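Local coordinates for arginase, mitochondrial (PDB 6VSS), which hydrolyses L-arginine to urea and L-ornithine with two manganese ions per subunit, and also converts agmatine to putrescine, at residues V178-F183 with G263-I268; R215-G220 with E238-R243. All coordinates share one frame; numbering follows the deposited sequence.

Contact 1. Residues V178-F183 with G263-I268; sequences VDILHF and GVYVSI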
loop_
_atom_site.group_PDB
_atom_site.type_symbol
_atom_site.label_atom_id
_atom_site.label_comp_id
_atom_site.label_asym_id
_atom_site.label_seq_id
_atom_site.Cartn_x
_atom_site.Cartn_y
_atom_site.Cartn_z
ATOM N N VAL B 178 20.629 17.560 34.185
ATOM C CA VAL B 178 21.239 17.408 32.849
ATOM C C VAL B 178 20.624 18.519 32.020
ATOM O O VAL B 178 19.579 19.060 32.449
ATOM C CB VAL B 178 20.981 15.993 32.264
ATOM C CG1 VAL B 178 21.581 14.929 33.144
ATOM C CG2 VAL B 178 19.510 15.695 32.059
ATOM N N ASP B 179 21.234 18.871 30.894
ATOM C CA ASP B 179 20.563 19.714 29.869
ATOM C C ASP B 179 19.962 18.742 28.870
ATOM O O ASP B 179 20.587 17.734 28.670
ATOM C CB ASP B 179 21.521 20.701 29.199
ATOM C CG ASP B 179 22.019 21.864 30.065
ATOM O OD1 ASP B 179 21.363 22.192 31.086
ATOM O OD2 ASP B 179 23.051 22.470 29.683
ATOM N N ILE B 180 18.829 19.081 28.256
ATOM C CA ILE B 180 18.148 18.205 27.274
ATOM C C ILE B 180 17.993 18.914 25.938
ATOM O O ILE B 180 17.592 20.065 25.879
ATOM C CB ILE B 180 16.802 17.703 27.797
ATOM C CG1 ILE B 180 16.942 16.962 29.128
ATOM C CG2 ILE B 180 16.096 16.883 26.712
ATOM C CD1 ILE B 180 15.641 16.504 29.678
ATOM N N LEU B 181 18.320 18.191 24.895
ATOM C CA LEU B 181 18.025 18.566 23.509
ATOM C C LEU B 181 16.931 17.606 23.100
ATOM O O LEU B 181 17.169 16.393 23.226
ATOM C CB LEU B 181 19.254 18.360 22.633
ATOM C CG LEU B 181 18.962 18.529 21.146
ATOM C CD1 LEU B 181 18.367 19.894 20.864
ATOM C CD2 LEU B 181 20.257 18.297 20.363
ATOM N N HIS B 182 15.764 18.148 22.753
ATOM C CA HIS B 182 14.518 17.386 22.574
ATOM C C HIS B 182 14.004 17.739 21.190
ATOM O O HIS B 182 13.685 18.925 20.966
ATOM C CB HIS B 182 13.587 17.691 23.737
ATOM C CG HIS B 182 12.152 17.306 23.528
ATOM N ND1 HIS B 182 11.105 18.071 24.031
ATOM C CD2 HIS B 182 11.593 16.219 22.956
ATOM C CE1 HIS B 182 9.968 17.451 23.779
ATOM N NE2 HIS B 182 10.246 16.326 23.093
ATOM N N PHE B 183 13.953 16.768 20.295
ATOM C CA PHE B 183 13.318 16.893 18.956
ATOM C C PHE B 183 11.892 16.372 19.042
ATOM O O PHE B 183 11.674 15.248 19.451
ATOM C CB PHE B 183 14.109 16.139 17.896
ATOM C CG PHE B 183 15.511 16.654 17.701
ATOM C CD1 PHE B 183 16.573 16.108 18.411
ATOM C CD2 PHE B 183 15.805 17.595 16.728
ATOM C CE1 PHE B 183 17.881 16.527 18.206
ATOM C CE2 PHE B 183 17.117 18.042 16.545
ATOM C CZ PHE B 183 18.136 17.521 17.301
ATOM N N GLY B 263 25.602 16.725 32.568
ATOM C CA GLY B 263 25.784 16.384 31.150
ATOM C C GLY B 263 24.514 16.614 30.356
ATOM O O GLY B 263 23.613 17.365 30.846
ATOM N N VAL B 264 24.476 15.987 29.171
ATOM C CA VAL B 264 23.477 16.262 28.107
ATOM C C VAL B 264 22.708 14.973 27.796
ATOM O O VAL B 264 23.353 13.933 27.488
ATOM C CB VAL B 264 24.130 16.854 26.840
ATOM C CG1 VAL B 264 23.073 17.180 25.785
ATOM C CG2 VAL B 264 24.943 18.123 27.169
ATOM N N TYR B 265 21.379 15.063 27.802
ATOM C CA TYR B 265 20.468 13.967 27.355
ATOM C C TYR B 265 19.777 14.376 26.049
ATOM O O TYR B 265 19.293 15.553 25.985
ATOM C CB TYR B 265 19.450 13.683 28.449
ATOM C CG TYR B 265 18.556 12.527 28.118
ATOM C CD1 TYR B 265 17.363 12.694 27.416
ATOM C CD2 TYR B 265 18.925 11.253 28.498
ATOM C CE1 TYR B 265 16.543 11.605 27.139
ATOM C CE2 TYR B 265 18.092 10.177 28.273
ATOM C CZ TYR B 265 16.927 10.344 27.553
ATOM O OH TYR B 265 16.179 9.238 27.317
ATOM N N VAL B 266 19.745 13.481 25.058
ATOM C CA VAL B 266 19.180 13.785 23.709
ATOM C C VAL B 266 17.956 12.913 23.449
ATOM O O VAL B 266 18.098 11.722 23.312
ATOM C CB VAL B 266 20.201 13.635 22.577
ATOM C CG1 VAL B 266 19.551 14.000 21.244
ATOM C CG2 VAL B 266 21.438 14.507 22.806
ATOM N N SER B 267 16.774 13.508 23.404
ATOM C CA SER B 267 15.494 12.795 23.207
ATOM C C SER B 267 15.005 13.082 21.783
ATOM O O SER B 267 14.736 14.267 21.453
ATOM C CB SER B 267 14.523 13.236 24.233
ATOM O OG SER B 267 13.248 12.640 23.997
ATOM N N ILE B 268 14.939 12.086 20.936
ATOM C CA ILE B 268 14.444 12.275 19.538
ATOM C C ILE B 268 13.049 11.645 19.394
ATOM O O ILE B 268 12.937 10.365 19.380
ATOM C CB ILE B 268 15.452 11.726 18.525
ATOM C CG1 ILE B 268 16.888 12.110 18.934
ATOM C CG2 ILE B 268 15.039 12.194 17.126
ATOM C CD1 ILE B 268 17.973 11.805 17.945
#
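Between F183 and I268 the side chains run side by side because both turn their first side-chain branch the same way: CG of F183 (chi1 -62°) and CG1 of I268 (chi1 -42°) each stand opposite their own carbonyl carbon. F183 CD1 thereby comes 4.0 Å from I268 CG1, while the edge of the phenyl ring faces V266 CG1. On the other face of the sheet Y265 CG stands anti to its own N (chi1 -176°), which sends the ring outward from the sheet and leaves CB as the side-chain atom nearest the partner strand, 4.1 Å from V178 CG2 and close also to I180 CG1; I180 CG2 meets the ring at its edge.

The backbones are parallel and in step from D179 with V264 to F183 with I268. Five N-H···O=C bonds alternate between the strands, from D179 N to G263 O (2.8 Å) to F183 N and S267 O (2.9 Å). The oxygens of D179, Y265, L181 and S267 each also receive a CA-H contact from across the pair, as in I180 CA to Y265 O at 3.2 Å.

H182 and S267 share the face of I180 and Y265. S267 O lies in the plane of the imidazole at its edge, and the polar ends turn to the metal site: H182 NE2 bonds D184, a manganese ligand, and S267 OG bonds H160, another ligand, as well as D309. These second-shell bonds are consistent with fixing the orientation of the ligands.

Helix 163-174 covers I180 and Y265, helix 291-300 packs on L181 and F183 from the opposite face, and strand 213-221 continues the sheet beyond 178-183.

Contact 2. Residues R215-G220 with E238-R243; sequences RLVQVG and ETHEMR
R215 holds the carboxylate of E238 side-on with two nitrogens, NE to OE2 at 3.0 Å and NH2 to OE1 at 2.7 Å. Each oxygen offers its syn lone pair, and the guanidinium and carboxylate planes are only 5° apart, so the salt bridge is a flat, two-pronged one. A bend at chi3 of R215 (62°) swings the guanidinium back toward the edge strand. V217 CG2, on the same face as E238, comes within 4.0 Å of E238 OE1, and V217 CG1 packs obliquely on the H240 ring at CD2.

On the other face T239 OG1 donates to Q218 OE1 over 2.9 Å, tilted 25° from the amide carbonyl plane. The amide's NE2 is turned to H182 ND1 and to P187 O, so both ends of the buried Q218 side chain are occupied and its rotation is fixed.

Three backbone bonds join the strands: E238 N to L216 O, Q218 N to E238 O at 3.0 Å, and H240 N to Q218 O at 2.8 Å. Past H240 the strands part, and a water spans the gap, accepting from G220 N and donating to H240 O. Another water accepts from L216 N and donates to E238 OE2, tying the salt bridge to the backbone.

Farther out, H240 ND1 bonds D248, and M242 curls its CG to 3.6 Å from G220 O. R243, bonded through NE to E241, also forms a salt bridge with E103 of a neighbouring subunit. The arrangement is the parallel strand pair of a right-handed beta-alpha-beta crossover, in which helix 226-234 links the strands in sequence and touches T239 through V232, at one margin of the alpha/beta arginase fold.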
loop_
_atom_site.group_PDB
_atom_site.type_symbol
_atom_site.label_atom_id
_atom_site.label_comp_id
_atom_site.label_asym_id
_atom_site.label_seq_id
_atom_site.Cartn_x
_atom_site.Cartn_y
_atom_site.Cartn_z
ATOM N N ARG B 215 18.395 23.200 31.336
ATOM C CA ARG B 215 17.971 23.613 29.993
ATOM C C ARG B 215 17.201 22.471 29.332
ATOM O O ARG B 215 17.444 21.275 29.634
ATOM C CB ARG B 215 19.198 24.038 29.202
ATOM C CG ARG B 215 19.906 25.234 29.833
ATOM C CD ARG B 215 21.028 25.743 28.960
ATOM N NE ARG B 215 20.530 26.200 27.680
ATOM C CZ ARG B 215 21.262 26.292 26.579
ATOM N NH1 ARG B 215 22.547 25.964 26.574
ATOM N NH2 ARG B 215 20.706 26.734 25.474
ATOM N N LEU B 216 16.180 22.847 28.594
ATOM C CA LEU B 216 15.411 21.938 27.728
ATOM C C LEU B 216 15.297 22.666 26.404
ATOM O O LEU B 216 14.563 23.646 26.327
ATOM C CB LEU B 216 14.048 21.674 28.349
ATOM C CG LEU B 216 12.999 21.024 27.442
ATOM C CD1 LEU B 216 13.535 19.783 26.749
ATOM C CD2 LEU B 216 11.764 20.700 28.281
ATOM N N VAL B 217 16.034 22.239 25.418
ATOM C CA VAL B 217 16.050 22.919 24.097
ATOM C C VAL B 217 15.196 22.085 23.165
ATOM O O VAL B 217 15.572 20.936 22.979
ATOM C CB VAL B 217 17.484 23.043 23.595
ATOM C CG1 VAL B 217 17.542 23.756 22.262
ATOM C CG2 VAL B 217 18.341 23.719 24.638
ATOM N N GLN B 218 14.065 22.626 22.708
ATOM C CA GLN B 218 13.064 21.860 21.935
ATOM C C GLN B 218 13.189 22.305 20.496
ATOM O O GLN B 218 13.173 23.522 20.244
ATOM C CB GLN B 218 11.647 22.097 22.456
ATOM C CG GLN B 218 11.527 21.890 23.963
ATOM C CD GLN B 218 10.088 21.714 24.410
ATOM O OE1 GLN B 218 9.237 22.592 24.224
ATOM N NE2 GLN B 218 9.789 20.552 24.959
ATOM N N VAL B 219 13.191 21.384 19.570
ATOM C CA VAL B 219 13.350 21.704 18.123
ATOM C C VAL B 219 12.337 20.901 17.306
ATOM O O VAL B 219 12.219 19.711 17.527
ATOM C CB VAL B 219 14.800 21.423 17.703
ATOM C CG1 VAL B 219 15.042 21.681 16.221
ATOM C CG2 VAL B 219 15.763 22.217 18.544
ATOM N N GLY B 220 11.701 21.549 16.330
ATOM C CA GLY B 220 10.683 20.986 15.419
ATOM C C GLY B 220 9.249 21.242 15.868
ATOM O O GLY B 220 8.330 20.731 15.226
ATOM N N GLU B 238 13.329 26.444 26.421
ATOM C CA GLU B 238 13.767 27.070 25.158
ATOM C C GLU B 238 13.053 26.383 24.000
ATOM O O GLU B 238 13.697 25.594 23.288
ATOM C CB GLU B 238 15.273 26.946 25.031
ATOM C CG GLU B 238 15.999 27.944 25.889
ATOM C CD GLU B 238 17.430 27.543 26.042
ATOM O OE1 GLU B 238 18.185 27.669 25.049
ATOM O OE2 GLU B 238 17.748 27.033 27.120
ATOM N N THR B 239 11.797 26.711 23.763
ATOM C CA THR B 239 11.018 26.068 22.681
ATOM C C THR B 239 11.339 26.737 21.347
ATOM O O THR B 239 10.987 27.886 21.190
ATOM C CB THR B 239 9.533 26.128 23.000
ATOM O OG1 THR B 239 9.380 25.460 24.251
ATOM C CG2 THR B 239 8.664 25.509 21.930
ATOM N N HIS B 240 11.872 26.020 20.370
ATOM C CA HIS B 240 12.035 26.555 19.007
ATOM C C HIS B 240 10.946 25.993 18.098
ATOM O O HIS B 240 10.965 24.790 17.815
ATOM C CB HIS B 240 13.453 26.278 18.503
ATOM C CG HIS B 240 14.501 26.891 19.355
ATOM N ND1 HIS B 240 14.969 28.163 19.122
ATOM C CD2 HIS B 240 15.149 26.459 20.458
ATOM C CE1 HIS B 240 15.868 28.480 20.045
ATOM N NE2 HIS B 240 15.989 27.480 20.865
ATOM N N GLU B 241 10.098 26.875 17.569
ATOM C CA GLU B 241 8.979 26.543 16.643
ATOM C C GLU B 241 9.444 26.535 15.178
ATOM O O GLU B 241 10.357 27.344 14.806
ATOM C CB GLU B 241 7.869 27.547 16.904
ATOM C CG GLU B 241 7.280 27.392 18.300
ATOM C CD GLU B 241 6.171 28.408 18.590
ATOM O OE1 GLU B 241 5.235 28.535 17.753
ATOM O OE2 GLU B 241 6.238 29.072 19.644
ATOM N N MET B 242 8.871 25.652 14.364
ATOM C CA MET B 242 9.222 25.579 12.916
ATOM C C MET B 242 9.043 26.949 12.235
ATOM O O MET B 242 9.796 27.255 11.332
ATOM C CB MET B 242 8.354 24.564 12.174
ATOM C CG MET B 242 8.642 23.129 12.534
ATOM S SD MET B 242 10.347 22.651 12.157
ATOM C CE MET B 242 10.360 22.687 10.362
ATOM N N ARG B 243 8.047 27.739 12.640
ATOM C CA ARG B 243 7.780 29.072 12.022
ATOM C C ARG B 243 8.932 30.068 12.268
ATOM O O ARG B 243 8.891 31.118 11.600
ATOM C CB ARG B 243 6.423 29.625 12.484
ATOM C CG ARG B 243 6.363 29.995 13.953
ATOM C CD ARG B 243 4.970 30.312 14.435
ATOM N NE ARG B 243 5.051 30.496 15.882
ATOM C CZ ARG B 243 4.944 31.661 16.531
ATOM N NH1 ARG B 243 4.713 32.780 15.868
ATOM N NH2 ARG B 243 5.075 31.711 17.843
HETATM O O HOH W 1 15.785 25.700 29.048
HETATM O O HOH W 2 12.192 24.301 15.346
#

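Contacts 1 and 2 belong to one parallel sheet and are joined where strand 178-183 borders strand 213-221, with backbone bonds from V217 N to I180 O and from H182 N to V217 O. Contact 1 lies in the buried interior, joins strands distant in sequence, and is chiefly regular backbone bonding and apolar packing, with H182 and S267 bonded to manganese ligands. Contact 2, about 12 Å away between centres, reaches the outermost strand of this chain; there partly exposed residues bring in a salt bridge, bridging waters and a neighbouring subunit. The shared strand border also carries a side-chain tie between the sheet margin and the surroundings of the metal site.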